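Local coordinates for protein UDP-N-acetylglucosamine 2-epimerase (Methanocaldococcus jannaschii, PDB 4NES) that probably catalyses the reversible epimerization at C-2 that converts UDP-N-acetylglucosamine into UDP-N-acetylmannosamine, the activated donor of ManNAc residues, at residues A[1-12]-A[87-98]; A[18-28]-A[354-362]. All blocks are in the same frame, centred on the assembly; numbering follows the deposited sequence.

Contact 1 joins two adjacent parallel strands, 3-7 and 89-93, near the middle of the seven-stranded sheet, and runs on into residues that help bind both nucleotides. Contact 2 packs the end of helix 10-23, which directly follows the first strand, against helix 353-363 at the C-terminal end of the chain. Their centres lie about 14 Å apart, and helix 10-23 serves both. Along the sequence the segments alternate: 1-12, 18-28, 87-98, 354-362. The contacts touch where Leu-23 and Ile-20 pack on Ile-5, and where Leu-361 packs on Leu-3 and Val-91. The last helix thus returns to cover the N-terminal sheet, as in other GT-B proteins, tying the chain's two ends into one domain.

Contact 1 of 2, residues A[1-12]-A[87-98]; sequences MKLSIILGTRPE and PDVVVVQGDTNT. With UDP (uridine-5'-diphosphate), chain C; UD1 (uridine-diphosphate-N-acetylglucosamine), chain B.
Ser-4 and Ile-6 exchange backbone bonds with Val-89 and Val-91 in parallel register: Ser-4 N gives to Val-89 O, Val-91 N to Ser-4 O, and Ile-6 N to Val-91 O. Beta-branched residues suit such extended backbone and fill both faces of the sheet. On one face Leu-3 packs on Val-91; on the other, Ile-6 lays CD1 against Val-90 CG1 at 3.7 Å. At the chain start, the amino group of Met-1, a selenomethionine, forms a salt bridge with Asp-88: Met-1 N lies 3.0 Å from Asp-88 OD2 and is met by that oxygen's syn lone pair. These are strands one and four of a Rossmann-like sheet ordered 3-2-1-4-5-6-7, and ligands gather where both strands end, at the C-terminal edge of the sheet. There Glu-12 reaches from the start of helix 10-23 to the other segment. Its CB lies 4.0 Å from Gln-93 OE1, and its CG 3.5 Å from Gln-93 O. Extended at chi2 (169°), the chain then carries CD up to the Thr-96 hydroxyl. OE1 accepts two hydroxyls: Thr-9 OG1, on the anti side at 2.6 Å, and Thr-96 OG1, from above the carboxylate plane (68° out of it) at 2.8 Å. OE2 takes a weak bond from Gly-8 N and lies 2.6 Å from a water that also bonds Ile-6 O and Gln-93 N. With an alanine here, Thr-9 and Thr-96 would probably lose their shared acceptor, their hydroxyls becoming freer to turn beside the ligand pocket. Gly-8 has no CB to run into Thr-98, whose hydroxyl bonds Thr-35 and Gln-37. Past these turns, Asn-97 N holds UD1 O7' at 2.9 Å, and Arg-10 grips UDP O1A through NE and NH2 while one guanidinium face lies over the uracil C5.

Contact 2 of 2, residues A[18-28]-A[354-362]; sequences PIIRALEKTNI and GERIVRILT
Helices 18-23 and 354-362 cross at -57°, their axes approaching to 8.0 Å, which is close for a helix pair. Gly-354 and Ala-22 make this possible: the CA atoms of Ile-19 and Gly-354 are only 4.4 Å apart, and any CB on Gly-354 would collide with Pro-18 O. Residues 18-28 continue through a type I turn from Leu-23 to Thr-26. Thr-26 OG1 accepts from Ile-28 N, an ST turn, and also donates to Leu-23 O, which brings Ile-28 round to helix 354-362. Val-358 is the central side chain. Its CG2 presses on Ala-22 CB at 3.6 Å, and its CG1 lies 4.1 Å from Ile-28 CD1. A compact branched residue suits this place: CG2 faces Ala-22 and Ile-19, CG1 faces Thr-26 and Ile-28, and both touch Leu-23. Beside it, Ile-19 CD1 meets Ile-357 CD1 at 4.0 Å, the two side chains crossing at about a right angle. Toward solvent the packing turns polar. In Glu-355 the bend at chi2 (-80°) folds the chain back, bringing Glu-355 CD to 3.6 Å from Ala-22 CB. One water bridges Glu-355 OE1 and Ala-22 O. Lys-25 NZ stays 4.1 Å from Glu-355 OE2, beyond a salt bridge, and a second water links the two; the same NZ also donates to Arg-21 O. No direct hydrogen bond joins the segments, so apolar packing and these waters carry the contact. Helix 170-183 closes one end, touching Pro-18 and Ile-357, and its Asp-173 accepts from Gly-354 N. Beneath, Ile-20, Leu-23 and Leu-361 rest on strand 3-7, and Ile-20 and Leu-23 also on Trp-30 of strand 30-34.

Contact 1 of 2, residues A[1-12]-A[87-98]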
loop_
_atom_site.group_PDB
_atom_site.type_symbol
_atom_site.label_atom_id
_atom_site.label_comp_id
_atom_site.label_asym_id
_atom_site.label_seq_id
_atom_site.Cartn_x
_atom_site.Cartn_y
_atom_site.Cartn_z
HETATM N N MSE A 1 10.527 -17.628 -15.592
HETATM C CA MSE A 1 10.703 -18.986 -15.094
HETATM C C MSE A 1 9.395 -19.606 -14.673
HETATM O O MSE A 1 9.095 -20.760 -14.983
HETATM C CB MSE A 1 11.610 -18.967 -13.875
HETATM C CG MSE A 1 13.026 -18.697 -14.228
HETATM SE SE MSE A 1 13.756 -20.206 -15.193
HETATM C CE MSE A 1 14.524 -20.974 -13.617
ATOM N N LYS A 2 8.627 -18.813 -13.939
ATOM C CA LYS A 2 7.453 -19.307 -13.257
ATOM C C LYS A 2 6.543 -18.131 -12.931
ATOM O O LYS A 2 6.991 -17.097 -12.416
ATOM C CB LYS A 2 7.891 -20.011 -11.974
ATOM C CG LYS A 2 6.794 -20.705 -11.205
ATOM C CD LYS A 2 7.444 -21.501 -10.080
ATOM C CE LYS A 2 6.445 -22.282 -9.263
ATOM N NZ LYS A 2 7.157 -23.152 -8.278
ATOM N N LEU A 3 5.258 -18.310 -13.199
ATOM C CA LEU A 3 4.275 -17.261 -13.024
ATOM C C LEU A 3 3.199 -17.742 -12.060
ATOM O O LEU A 3 2.704 -18.863 -12.188
ATOM C CB LEU A 3 3.655 -16.937 -14.390
ATOM C CG LEU A 3 2.610 -15.828 -14.496
ATOM C CD1 LEU A 3 2.694 -15.195 -15.882
ATOM C CD2 LEU A 3 1.207 -16.351 -14.270
ATOM N N SER A 4 2.824 -16.894 -11.108
ATOM C CA SER A 4 1.689 -17.189 -10.234
ATOM C C SER A 4 0.584 -16.171 -10.466
ATOM O O SER A 4 0.828 -14.964 -10.422
ATOM C CB SER A 4 2.094 -17.147 -8.757
ATOM O OG SER A 4 3.063 -18.134 -8.458
ATOM N N ILE A 5 -0.626 -16.652 -10.717
ATOM C CA ILE A 5 -1.801 -15.789 -10.747
ATOM C C ILE A 5 -2.456 -15.866 -9.382
ATOM O O ILE A 5 -2.723 -16.959 -8.884
ATOM C CB ILE A 5 -2.818 -16.267 -11.780
ATOM C CG1 ILE A 5 -2.230 -16.177 -13.185
ATOM C CG2 ILE A 5 -4.080 -15.429 -11.693
ATOM C CD1 ILE A 5 -3.113 -16.810 -14.256
ATOM N N ILE A 6 -2.687 -14.715 -8.758
ATOM C CA ILE A 6 -3.380 -14.675 -7.479
ATOM C C ILE A 6 -4.733 -14.010 -7.682
ATOM O O ILE A 6 -4.800 -12.895 -8.193
ATOM C CB ILE A 6 -2.568 -13.885 -6.440
ATOM C CG1 ILE A 6 -1.177 -14.497 -6.300
ATOM C CG2 ILE A 6 -3.303 -13.835 -5.093
ATOM C CD1 ILE A 6 -0.286 -13.796 -5.302
ATOM N N LEU A 7 -5.802 -14.707 -7.304
ATOM C CA LEU A 7 -7.155 -14.182 -7.453
ATOM C C LEU A 7 -8.017 -14.553 -6.252
ATOM O O LEU A 7 -7.682 -15.454 -5.481
ATOM C CB LEU A 7 -7.795 -14.695 -8.754
ATOM C CG LEU A 7 -7.981 -16.210 -8.936
ATOM C CD1 LEU A 7 -9.206 -16.744 -8.198
ATOM C CD2 LEU A 7 -8.066 -16.577 -10.412
ATOM N N GLY A 8 -9.143 -13.866 -6.112
ATOM C CA GLY A 8 -10.042 -14.164 -5.015
ATOM C C GLY A 8 -11.534 -14.131 -5.298
ATOM O O GLY A 8 -12.284 -14.787 -4.594
ATOM N N THR A 9 -11.962 -13.363 -6.299
ATOM C CA THR A 9 -13.377 -12.965 -6.415
ATOM C C THR A 9 -13.942 -13.164 -7.815
ATOM O O THR A 9 -13.196 -13.257 -8.790
ATOM C CB THR A 9 -13.594 -11.477 -6.045
ATOM O OG1 THR A 9 -12.948 -10.644 -7.018
ATOM C CG2 THR A 9 -13.069 -11.176 -4.646
ATOM N N ARG A 10 -15.271 -13.198 -7.895
ATOM C CA ARG A 10 -15.994 -13.296 -9.165
ATOM C C ARG A 10 -15.427 -12.457 -10.333
ATOM O O ARG A 10 -15.088 -13.018 -11.373
ATOM C CB ARG A 10 -17.486 -13.003 -8.962
ATOM C CG ARG A 10 -18.238 -12.793 -10.270
ATOM C CD ARG A 10 -19.741 -12.681 -10.024
ATOM N NE ARG A 10 -20.135 -11.399 -9.429
ATOM C CZ ARG A 10 -21.367 -11.108 -9.037
ATOM N NH1 ARG A 10 -22.328 -12.019 -9.128
ATOM N NH2 ARG A 10 -21.636 -9.911 -8.531
ATOM N N PRO A 11 -15.326 -11.120 -10.184
ATOM C CA PRO A 11 -14.855 -10.333 -11.338
ATOM C C PRO A 11 -13.424 -10.644 -11.751
ATOM O O PRO A 11 -13.113 -10.554 -12.944
ATOM C CB PRO A 11 -14.952 -8.884 -10.840
ATOM C CG PRO A 11 -14.898 -8.994 -9.330
ATOM C CD PRO A 11 -15.634 -10.256 -9.024
ATOM N N GLU A 12 -12.566 -11.007 -10.801
ATOM C CA GLU A 12 -11.187 -11.371 -11.119
ATOM C C GLU A 12 -11.142 -12.628 -11.961
ATOM O O GLU A 12 -10.341 -12.726 -12.893
ATOM C CB GLU A 12 -10.377 -11.610 -9.845
ATOM C CG GLU A 12 -10.181 -10.387 -8.954
ATOM C CD GLU A 12 -9.618 -10.790 -7.611
ATOM O OE1 GLU A 12 -10.351 -10.720 -6.600
ATOM O OE2 GLU A 12 -8.441 -11.198 -7.565
ATOM N N PRO A 87 7.838 -17.904 -7.570
ATOM C CA PRO A 87 7.658 -17.483 -8.962
ATOM C C PRO A 87 8.478 -16.229 -9.196
ATOM O O PRO A 87 8.871 -15.569 -8.223
ATOM C CB PRO A 87 6.163 -17.141 -9.032
ATOM C CG PRO A 87 5.831 -16.695 -7.642
ATOM C CD PRO A 87 6.661 -17.585 -6.736
ATOM N N ASP A 88 8.747 -15.869 -10.441
ATOM C CA ASP A 88 9.414 -14.586 -10.618
ATOM C C ASP A 88 8.482 -13.490 -11.134
ATOM O O ASP A 88 8.888 -12.339 -11.243
ATOM C CB ASP A 88 10.695 -14.691 -11.439
ATOM C CG ASP A 88 10.485 -15.366 -12.764
ATOM O OD1 ASP A 88 9.337 -15.441 -13.232
ATOM O OD2 ASP A 88 11.484 -15.829 -13.347
ATOM N N VAL A 89 7.235 -13.847 -11.446
ATOM C CA VAL A 89 6.200 -12.841 -11.676
ATOM C C VAL A 89 4.900 -13.268 -10.994
ATOM O O VAL A 89 4.528 -14.445 -11.027
ATOM C CB VAL A 89 5.917 -12.625 -13.181
ATOM C CG1 VAL A 89 4.863 -11.544 -13.376
ATOM C CG2 VAL A 89 7.186 -12.271 -13.945
ATOM N N VAL A 90 4.233 -12.305 -10.360
ATOM C CA VAL A 90 2.893 -12.479 -9.815
ATOM C C VAL A 90 1.926 -11.596 -10.593
ATOM O O VAL A 90 2.179 -10.403 -10.797
ATOM C CB VAL A 90 2.878 -12.136 -8.308
ATOM C CG1 VAL A 90 1.470 -11.803 -7.809
ATOM C CG2 VAL A 90 3.479 -13.279 -7.507
ATOM N N VAL A 91 0.819 -12.185 -11.036
ATOM C CA VAL A 91 -0.205 -11.447 -11.764
ATOM C C VAL A 91 -1.427 -11.266 -10.870
ATOM O O VAL A 91 -1.929 -12.237 -10.296
ATOM C CB VAL A 91 -0.624 -12.192 -13.049
ATOM C CG1 VAL A 91 -1.808 -11.514 -13.699
ATOM C CG2 VAL A 91 0.534 -12.242 -14.039
ATOM N N VAL A 92 -1.887 -10.019 -10.738
ATOM C CA VAL A 92 -3.124 -9.715 -10.022
ATOM C C VAL A 92 -3.984 -8.810 -10.881
ATOM O O VAL A 92 -3.469 -7.994 -11.651
ATOM C CB VAL A 92 -2.864 -9.057 -8.655
ATOM C CG1 VAL A 92 -2.292 -10.085 -7.680
ATOM C CG2 VAL A 92 -1.957 -7.839 -8.798
ATOM N N GLN A 93 -5.300 -8.958 -10.751
ATOM C CA GLN A 93 -6.234 -8.231 -11.606
ATOM C C GLN A 93 -7.173 -7.386 -10.791
ATOM O O GLN A 93 -7.926 -7.903 -9.979
ATOM C CB GLN A 93 -7.079 -9.207 -12.443
ATOM C CG GLN A 93 -7.972 -8.551 -13.525
ATOM C CD GLN A 93 -9.210 -7.854 -12.976
ATOM O OE1 GLN A 93 -9.965 -8.420 -12.191
ATOM N NE2 GLN A 93 -9.414 -6.616 -13.390
ATOM N N GLY A 94 -7.151 -6.087 -11.037
ATOM C CA GLY A 94 -8.180 -5.212 -10.498
ATOM C C GLY A 94 -7.872 -4.554 -9.162
ATOM O O GLY A 94 -6.800 -3.970 -8.952
ATOM N N ASP A 95 -8.834 -4.632 -8.250
ATOM C CA ASP A 95 -8.807 -3.740 -7.097
ATOM C C ASP A 95 -9.415 -4.307 -5.805
ATOM O O ASP A 95 -9.821 -3.550 -4.913
ATOM C CB ASP A 95 -9.498 -2.428 -7.476
ATOM C CG ASP A 95 -10.896 -2.645 -8.001
ATOM O OD1 ASP A 95 -11.482 -3.714 -7.729
ATOM O OD2 ASP A 95 -11.416 -1.753 -8.698
ATOM N N THR A 96 -9.457 -5.621 -5.674
ATOM C CA THR A 96 -10.000 -6.240 -4.470
ATOM C C THR A 96 -8.916 -6.337 -3.404
ATOM O O THR A 96 -7.741 -6.092 -3.677
ATOM C CB THR A 96 -10.540 -7.643 -4.776
ATOM O OG1 THR A 96 -9.443 -8.487 -5.146
ATOM C CG2 THR A 96 -11.543 -7.590 -5.925
ATOM N N ASN A 97 -9.304 -6.711 -2.188
ATOM C CA ASN A 97 -8.308 -6.925 -1.139
ATOM C C ASN A 97 -7.298 -8.013 -1.513
ATOM O O ASN A 97 -6.134 -7.934 -1.135
ATOM C CB ASN A 97 -8.962 -7.243 0.206
ATOM C CG ASN A 97 -9.582 -6.026 0.853
ATOM O OD1 ASN A 97 -9.391 -4.893 0.404
ATOM N ND2 ASN A 97 -10.327 -6.252 1.931
ATOM N N THR A 98 -7.748 -9.013 -2.269
ATOM C CA THR A 98 -6.858 -10.052 -2.757
ATOM C C THR A 98 -5.733 -9.467 -3.609
ATOM O O THR A 98 -4.574 -9.869 -3.478
ATOM C CB THR A 98 -7.640 -11.094 -3.563
ATOM O OG1 THR A 98 -8.445 -11.870 -2.663
ATOM C CG2 THR A 98 -6.686 -12.010 -4.311
HETATM N N1 UDP C . -21.702 -11.199 -13.213
HETATM C C2 UDP C . -22.099 -12.485 -13.364
HETATM N N3 UDP C . -23.253 -12.900 -12.799
HETATM C C4 UDP C . -24.042 -12.077 -12.073
HETATM C C5 UDP C . -23.662 -10.740 -11.893
HETATM C C6 UDP C . -22.459 -10.332 -12.480
HETATM O O2 UDP C . -21.415 -13.277 -14.016
HETATM O O4 UDP C . -25.218 -12.560 -11.506
HETATM C "C1'" UDP C . -20.431 -10.697 -13.764
HETATM C "C2'" UDP C . -20.476 -9.606 -14.698
HETATM O "O2'" UDP C . -20.820 -10.068 -15.985
HETATM C "C3'" UDP C . -19.133 -9.019 -14.594
HETATM C "C4'" UDP C . -18.724 -9.314 -13.228
HETATM O "O4'" UDP C . -19.707 -10.147 -12.666
HETATM O "O3'" UDP C . -18.200 -9.565 -15.486
HETATM C "C5'" UDP C . -18.629 -8.109 -12.356
HETATM O "O5'" UDP C . -18.357 -8.447 -11.018
HETATM P PA UDP C . -18.895 -7.595 -9.795
HETATM O O1A UDP C . -19.241 -8.555 -8.677
HETATM O O2A UDP C . -20.083 -6.773 -10.244
HETATM O O3A UDP C . -17.714 -6.693 -9.266
HETATM P PB UDP C . -17.011 -5.388 -9.778
HETATM O O1B UDP C . -16.848 -5.443 -11.290
HETATM O O2B UDP C . -17.819 -4.196 -9.334
HETATM O O3B UDP C . -15.691 -5.438 -9.061
HETATM C "C1'" UD1 B . -15.544 -7.747 -3.101
HETATM C "C2'" UD1 B . -14.614 -6.640 -3.493
HETATM C "C3'" UD1 B . -15.215 -5.766 -4.484
HETATM C "C4'" UD1 B . -15.728 -6.482 -5.658
HETATM C "C5'" UD1 B . -16.602 -7.636 -5.235
HETATM C "C6'" UD1 B . -16.982 -8.508 -6.371
HETATM C "C7'" UD1 B . -13.024 -5.928 -1.610
HETATM C "C8'" UD1 B . -12.816 -5.033 -0.424
HETATM N "N2'" UD1 B . -14.288 -5.816 -2.301
HETATM O "O1'" UD1 B . -16.666 -7.201 -2.505
HETATM O "O3'" UD1 B . -14.249 -4.783 -4.901
HETATM O "O4'" UD1 B . -16.470 -5.612 -6.498
HETATM O "O5'" UD1 B . -15.923 -8.472 -4.304
HETATM O "O6'" UD1 B . -18.220 -9.103 -6.253
HETATM O "O7'" UD1 B . -12.150 -6.723 -1.965
HETATM N N1 UD1 B . -20.251 -13.200 0.687
HETATM C C2 UD1 B . -20.813 -14.404 0.569
HETATM N N3 UD1 B . -20.270 -15.329 -0.220
HETATM C C4 UD1 B . -19.143 -15.082 -0.903
HETATM C C5 UD1 B . -18.534 -13.839 -0.806
HETATM C C6 UD1 B . -19.120 -12.886 0.011
HETATM O O2 UD1 B . -21.834 -14.671 1.172
HETATM O O4 UD1 B . -18.602 -16.045 -1.704
HETATM C C1B UD1 B . -20.851 -12.152 1.547
HETATM C C2B UD1 B . -20.458 -12.223 2.967
HETATM O "O2'" UD1 B . -21.541 -11.830 3.774
HETATM C C3B UD1 B . -19.392 -11.252 3.065
HETATM C C4B UD1 B . -19.860 -10.186 2.145
HETATM O O4B UD1 B . -20.506 -10.848 1.075
HETATM O O3B UD1 B . -19.147 -10.778 4.366
HETATM C C5B UD1 B . -18.748 -9.357 1.609
HETATM O O5B UD1 B . -17.692 -10.076 1.025
HETATM P PA UD1 B . -16.363 -9.362 0.661
HETATM O O1A UD1 B . -15.766 -8.791 1.910
HETATM O O2A UD1 B . -15.460 -10.347 -0.006
HETATM O O3A UD1 B . -16.688 -8.139 -0.259
HETATM P PB UD1 B . -17.604 -8.047 -1.561
HETATM O O1B UD1 B . -18.782 -7.192 -1.226
HETATM O O2B UD1 B . -17.894 -9.413 -2.121
HETATM O O HOH W 1 -6.403 -10.957 -9.233
#

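Contact 2 of 2, residues A[18-28]-A[354-362]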
loop_
_atom_site.group_PDB
_atom_site.type_symbol
_atom_site.label_atom_id
_atom_site.label_comp_id
_atom_site.label_asym_id
_atom_site.label_seq_id
_atom_site.Cartn_x
_atom_site.Cartn_y
_atom_site.Cartn_z
ATOM N N PRO A 18 -9.219 -14.567 -19.967
ATOM C CA PRO A 18 -8.498 -14.455 -21.244
ATOM C C PRO A 18 -6.987 -14.591 -21.095
ATOM O O PRO A 18 -6.315 -15.014 -22.053
ATOM C CB PRO A 18 -8.855 -13.050 -21.730
ATOM C CG PRO A 18 -10.171 -12.730 -21.040
ATOM C CD PRO A 18 -10.031 -13.363 -19.691
ATOM N N ILE A 19 -6.448 -14.222 -19.936
ATOM C CA ILE A 19 -5.022 -14.412 -19.675
ATOM C C ILE A 19 -4.698 -15.894 -19.523
ATOM O O ILE A 19 -3.708 -16.401 -20.089
ATOM C CB ILE A 19 -4.582 -13.598 -18.447
ATOM C CG1 ILE A 19 -4.578 -12.118 -18.826
ATOM C CG2 ILE A 19 -3.206 -14.041 -17.970
ATOM C CD1 ILE A 19 -4.535 -11.182 -17.641
ATOM N N ILE A 20 -5.556 -16.608 -18.805
ATOM C CA ILE A 20 -5.437 -18.055 -18.696
ATOM C C ILE A 20 -5.532 -18.725 -20.070
ATOM O O ILE A 20 -4.715 -19.610 -20.376
ATOM C CB ILE A 20 -6.481 -18.615 -17.706
ATOM C CG1 ILE A 20 -6.129 -18.138 -16.291
ATOM C CG2 ILE A 20 -6.575 -20.145 -17.797
ATOM C CD1 ILE A 20 -7.240 -18.278 -15.268
ATOM N N ARG A 21 -6.475 -18.300 -20.913
ATOM C CA ARG A 21 -6.593 -18.855 -22.275
ATOM C C ARG A 21 -5.281 -18.681 -23.043
ATOM O O ARG A 21 -4.802 -19.600 -23.738
ATOM C CB ARG A 21 -7.727 -18.170 -23.044
ATOM C CG ARG A 21 -9.151 -18.584 -22.657
ATOM C CD ARG A 21 -9.503 -19.988 -23.147
ATOM N NE ARG A 21 -9.083 -21.014 -22.199
ATOM C CZ ARG A 21 -9.787 -21.378 -21.130
ATOM N NH1 ARG A 21 -10.958 -20.807 -20.872
ATOM N NH2 ARG A 21 -9.324 -22.313 -20.317
ATOM N N ALA A 22 -4.679 -17.508 -22.892
ATOM C CA ALA A 22 -3.423 -17.221 -23.575
ATOM C C ALA A 22 -2.259 -18.034 -23.009
ATOM O O ALA A 22 -1.451 -18.574 -23.770
ATOM C CB ALA A 22 -3.118 -15.742 -23.527
ATOM N N LEU A 23 -2.164 -18.130 -21.683
ATOM C CA LEU A 23 -1.121 -18.927 -21.042
ATOM C C LEU A 23 -1.162 -20.398 -21.448
ATOM O O LEU A 23 -0.113 -21.046 -21.545
ATOM C CB LEU A 23 -1.215 -18.824 -19.521
ATOM C CG LEU A 23 -0.779 -17.498 -18.915
ATOM C CD1 LEU A 23 -1.232 -17.387 -17.460
ATOM C CD2 LEU A 23 0.733 -17.352 -19.015
ATOM N N GLU A 24 -2.363 -20.925 -21.672
ATOM C CA GLU A 24 -2.531 -22.323 -22.070
ATOM C C GLU A 24 -1.903 -22.633 -23.418
ATOM O O GLU A 24 -1.619 -23.794 -23.718
ATOM C CB GLU A 24 -4.012 -22.697 -22.099
ATOM C CG GLU A 24 -4.627 -22.872 -20.734
ATOM C CD GLU A 24 -6.132 -23.001 -20.818
ATOM O OE1 GLU A 24 -6.673 -22.809 -21.927
ATOM O OE2 GLU A 24 -6.764 -23.287 -19.780
ATOM N N LYS A 25 -1.686 -21.608 -24.231
ATOM C CA LYS A 25 -1.084 -21.798 -25.554
ATOM C C LYS A 25 0.431 -21.637 -25.521
ATOM O O LYS A 25 1.072 -21.578 -26.573
ATOM C CB LYS A 25 -1.646 -20.786 -26.540
ATOM C CG LYS A 25 -3.156 -20.848 -26.691
ATOM C CD LYS A 25 -3.653 -19.768 -27.638
ATOM C CE LYS A 25 -5.153 -19.882 -27.855
ATOM N NZ LYS A 25 -5.929 -19.786 -26.579
ATOM N N THR A 26 1.005 -21.558 -24.326
ATOM C CA THR A 26 2.442 -21.358 -24.185
ATOM C C THR A 26 3.097 -22.478 -23.399
ATOM O O THR A 26 2.424 -23.356 -22.856
ATOM C CB THR A 26 2.761 -20.042 -23.440
ATOM O OG1 THR A 26 2.502 -20.200 -22.036
ATOM C CG2 THR A 26 1.959 -18.883 -23.989
ATOM N N ASN A 27 4.427 -22.425 -23.318
ATOM C CA ASN A 27 5.198 -23.345 -22.497
ATOM C C ASN A 27 5.480 -22.807 -21.091
ATOM O O ASN A 27 6.309 -23.358 -20.359
ATOM C CB ASN A 27 6.532 -23.641 -23.183
ATOM C CG ASN A 27 7.198 -24.884 -22.646
ATOM O OD1 ASN A 27 6.573 -25.941 -22.538
ATOM N ND2 ASN A 27 8.474 -24.764 -22.291
ATOM N N ILE A 28 4.793 -21.734 -20.707
ATOM C CA ILE A 28 5.064 -21.089 -19.424
ATOM C C ILE A 28 4.598 -21.988 -18.279
ATOM O O ILE A 28 3.533 -22.610 -18.359
ATOM C CB ILE A 28 4.382 -19.696 -19.352
ATOM C CG1 ILE A 28 4.990 -18.760 -20.404
ATOM C CG2 ILE A 28 4.500 -19.098 -17.959
ATOM C CD1 ILE A 28 4.146 -17.549 -20.705
ATOM N N GLY A 354 -5.673 -10.186 -23.444
ATOM C CA GLY A 354 -5.060 -11.305 -22.746
ATOM C C GLY A 354 -3.812 -11.795 -23.453
ATOM O O GLY A 354 -2.775 -11.995 -22.828
ATOM N N GLU A 355 -3.901 -11.971 -24.764
ATOM C CA GLU A 355 -2.750 -12.428 -25.530
ATOM C C GLU A 355 -1.621 -11.405 -25.483
ATOM O O GLU A 355 -0.456 -11.781 -25.366
ATOM C CB GLU A 355 -3.164 -12.754 -26.966
ATOM C CG GLU A 355 -3.956 -14.063 -27.104
ATOM C CD GLU A 355 -3.090 -15.312 -27.091
ATOM O OE1 GLU A 355 -1.852 -15.197 -26.956
ATOM O OE2 GLU A 355 -3.653 -16.419 -27.237
ATOM N N ARG A 356 -1.961 -10.120 -25.556
ATOM C CA ARG A 356 -0.933 -9.075 -25.536
ATOM C C ARG A 356 -0.206 -9.036 -24.191
ATOM O O ARG A 356 1.018 -8.911 -24.140
ATOM C CB ARG A 356 -1.534 -7.709 -25.859
ATOM C CG ARG A 356 -0.579 -6.537 -25.656
ATOM C CD ARG A 356 0.168 -6.142 -26.923
ATOM N NE ARG A 356 0.744 -4.805 -26.782
ATOM C CZ ARG A 356 2.019 -4.546 -26.527
ATOM N NH1 ARG A 356 2.880 -5.534 -26.405
ATOM N NH2 ARG A 356 2.424 -3.286 -26.391
ATOM N N ILE A 357 -0.967 -9.173 -23.109
ATOM C CA ILE A 357 -0.398 -9.219 -21.762
ATOM C C ILE A 357 0.586 -10.370 -21.610
ATOM O O ILE A 357 1.701 -10.178 -21.117
ATOM C CB ILE A 357 -1.511 -9.323 -20.716
ATOM C CG1 ILE A 357 -2.218 -7.973 -20.601
ATOM C CG2 ILE A 357 -0.941 -9.721 -19.349
ATOM C CD1 ILE A 357 -3.530 -8.028 -19.822
ATOM N N VAL A 358 0.203 -11.557 -22.071
ATOM C CA VAL A 358 1.091 -12.707 -21.976
ATOM C C VAL A 358 2.349 -12.523 -22.837
ATOM O O VAL A 358 3.446 -12.903 -22.424
ATOM C CB VAL A 358 0.341 -14.021 -22.305
ATOM C CG1 VAL A 358 1.286 -15.205 -22.359
ATOM C CG2 VAL A 358 -0.717 -14.285 -21.257
ATOM N N ARG A 359 2.207 -11.933 -24.025
ATOM C CA ARG A 359 3.380 -11.643 -24.854
ATOM C C ARG A 359 4.341 -10.684 -24.146
ATOM O O ARG A 359 5.552 -10.910 -24.124
ATOM C CB ARG A 359 2.973 -11.083 -26.225
ATOM C CG ARG A 359 4.163 -10.836 -27.148
ATOM C CD ARG A 359 3.712 -10.216 -28.475
ATOM N NE ARG A 359 4.842 -9.720 -29.263
ATOM C CZ ARG A 359 5.517 -10.449 -30.144
ATOM N NH1 ARG A 359 5.183 -11.715 -30.352
ATOM N NH2 ARG A 359 6.528 -9.915 -30.818
ATOM N N ILE A 360 3.800 -9.625 -23.550
ATOM C CA ILE A 360 4.637 -8.667 -22.830
ATOM C C ILE A 360 5.387 -9.326 -21.676
ATOM O O ILE A 360 6.583 -9.073 -21.482
ATOM C CB ILE A 360 3.823 -7.445 -22.338
ATOM C CG1 ILE A 360 3.369 -6.613 -23.536
ATOM C CG2 ILE A 360 4.646 -6.576 -21.371
ATOM C CD1 ILE A 360 2.249 -5.625 -23.241
ATOM N N LEU A 361 4.705 -10.187 -20.924
ATOM C CA LEU A 361 5.343 -10.846 -19.791
ATOM C C LEU A 361 6.388 -11.836 -20.275
ATOM O O LEU A 361 7.402 -12.034 -19.618
ATOM C CB LEU A 361 4.310 -11.545 -18.909
ATOM C CG LEU A 361 3.328 -10.623 -18.194
ATOM C CD1 LEU A 361 2.315 -11.475 -17.446
ATOM C CD2 LEU A 361 4.054 -9.673 -17.245
ATOM N N THR A 362 6.153 -12.441 -21.438
ATOM C CA THR A 362 7.112 -13.378 -22.008
ATOM C C THR A 362 8.415 -12.671 -22.372
ATOM O O THR A 362 9.507 -13.144 -22.034
ATOM C CB THR A 362 6.537 -14.074 -23.247
ATOM O OG1 THR A 362 5.410 -14.865 -22.856
ATOM C CG2 THR A 362 7.575 -14.986 -23.896
HETATM O O HOH W 2 -0.684 -17.150 -26.027
HETATM O O HOH W 3 -5.956 -16.839 -26.404
#